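Local atomic coordinates of SdbC (Legionella pneumophila subsp. pneumophila, PDB entry 4KSN), a protein that is an effector protein of unknown molecular function, represented here by its C-terminal domain. Residues L34-S37 and N38-I41. The protein carries 1 engineered substitution. Residues are numbered along the deposited sequence; the frame is centred on the assembly and turned at random.
Sequences LEDS and NDYI
With CG anti to the backbone N in both D36 (chi1 -159°) and D39 (chi1 -154°), the two carboxylates leave the chain on the same side of a tight bend and lie against each other. OD2 of D36 comes within 3.1 Å of CG of D39 and 3.3 Å from its OD1, an approach of two acceptors with no hydrogen bond between them. Their planes are turned 31° apart. E35 adds a third acid, its OE1 4.4 Å from OD1 of D39; three like charges so close would probably disfavour full ionisation of all of them. The backbone reverses across S37 and N38, bringing the CA atoms of D36 and D39 to 4.1 Å. The positive phi and negative psi of S37 resemble a classic gamma turn; the weak bond from N38 N to D36 O (2.7 Å) that would close it is doubtful, N38 N being too close to a neighbour in the model. This bend belongs to the long loop between strands 26-33 and 62-71 of the three-stranded antiparallel sheet. The S37 hydroxyl also points at D36 O, but the modelled separation is too short to trust. Beyond the bend, CB of N38 sits 3.4 Å above one face of the Y40 ring, near its rim. Q6 of a second subunit donates NE2 to D36 O, and S37 of a third packs on D36.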
loop_
_atom_site.group_PDB
_atom_site.type_symbol
_atom_site.label_atom_id
_atom_site.label_comp_id
_atom_site.label_asym_id
_atom_site.label_seq_id
_atom_site.Cartn_x
_atom_site.Cartn_y
_atom_site.Cartn_z
ATOM N N LEU A 34 -7.984 3.368 -8.916
ATOM C CA LEU A 34 -8.193 2.180 -8.155
ATOM C C LEU A 34 -6.915 1.384 -8.225
ATOM O O LEU A 34 -6.640 0.720 -9.206
ATOM C CB LEU A 34 -9.334 1.331 -8.681
ATOM C CG LEU A 34 -10.680 1.945 -8.404
ATOM C CD1 LEU A 34 -11.723 1.005 -8.987
ATOM C CD2 LEU A 34 -10.953 2.154 -6.925
ATOM N N GLU A 35 -6.114 1.456 -7.188
ATOM C CA GLU A 35 -4.873 0.672 -7.217
ATOM C C GLU A 35 -4.435 0.294 -5.862
ATOM O O GLU A 35 -5.170 0.493 -4.880
ATOM C CB GLU A 35 -3.775 1.521 -7.803
ATOM C CG GLU A 35 -3.475 2.780 -7.000
ATOM C CD GLU A 35 -2.209 3.484 -7.488
ATOM O OE1 GLU A 35 -1.362 2.847 -8.161
ATOM O OE2 GLU A 35 -2.072 4.693 -7.221
ATOM N N ASP A 36 -3.207 -0.237 -5.830
ATOM C CA ASP A 36 -2.330 -0.153 -4.658
ATOM C C ASP A 36 -2.697 -1.302 -3.764
ATOM O O ASP A 36 -2.849 -2.423 -4.254
ATOM C CB ASP A 36 -2.476 1.226 -3.984
ATOM C CG ASP A 36 -1.306 1.610 -3.115
ATOM O OD1 ASP A 36 -0.983 0.907 -2.115
ATOM O OD2 ASP A 36 -0.730 2.679 -3.429
ATOM N N SER A 37 -2.873 -1.026 -2.472
ATOM C CA SER A 37 -2.674 -2.008 -1.426
ATOM C C SER A 37 -1.194 -2.399 -1.473
ATOM O O SER A 37 -0.458 -2.209 -0.493
ATOM C CB SER A 37 -3.607 -3.221 -1.570
ATOM O OG SER A 37 -3.159 -4.128 -2.572
ATOM N N ASN A 38 -0.763 -2.921 -2.627
ATOM C CA ASN A 38 0.627 -3.357 -2.836
ATOM C C ASN A 38 1.558 -2.239 -3.343
ATOM O O ASN A 38 2.702 -2.145 -2.916
ATOM C CB ASN A 38 0.659 -4.553 -3.802
ATOM C CG ASN A 38 0.236 -5.869 -3.145
ATOM O OD1 ASN A 38 -0.287 -6.781 -3.815
ATOM N ND2 ASN A 38 0.494 -5.996 -1.837
ATOM N N ASP A 39 1.075 -1.434 -4.286
ATOM C CA ASP A 39 1.814 -0.263 -4.802
ATOM C C ASP A 39 3.138 -0.622 -5.492
ATOM O O ASP A 39 4.036 0.212 -5.584
ATOM C CB ASP A 39 2.083 0.749 -3.665
ATOM C CG ASP A 39 2.258 2.193 -4.167
ATOM O OD1 ASP A 39 1.949 2.507 -5.356
ATOM O OD2 ASP A 39 2.699 3.024 -3.337
ATOM N N TYR A 40 3.263 -1.849 -5.989
ATOM C CA TYR A 40 4.549 -2.323 -6.558
ATOM C C TYR A 40 5.000 -1.501 -7.798
ATOM O O TYR A 40 4.149 -0.905 -8.501
ATOM C CB TYR A 40 4.429 -3.795 -6.965
ATOM C CG TYR A 40 4.126 -4.785 -5.858
ATOM C CD1 TYR A 40 4.819 -4.744 -4.631
ATOM C CD2 TYR A 40 3.179 -5.799 -6.054
ATOM C CE1 TYR A 40 4.563 -5.679 -3.619
ATOM C CE2 TYR A 40 2.905 -6.727 -5.056
ATOM C CZ TYR A 40 3.601 -6.668 -3.842
ATOM O OH TYR A 40 3.333 -7.602 -2.882
ATOM N N ILE A 41 6.314 -1.480 -8.077
ATOM C CA ILE A 41 6.820 -0.896 -9.324
ATOM C C ILE A 41 6.045 -1.500 -10.513
ATOM O O ILE A 41 5.621 -2.667 -10.447
ATOM C CB ILE A 41 8.318 -1.143 -9.570
ATOM C CG1 ILE A 41 8.768 -0.387 -10.849
ATOM C CG2 ILE A 41 8.608 -2.649 -9.666
ATOM C CD1 ILE A 41 10.268 -0.311 -11.058
#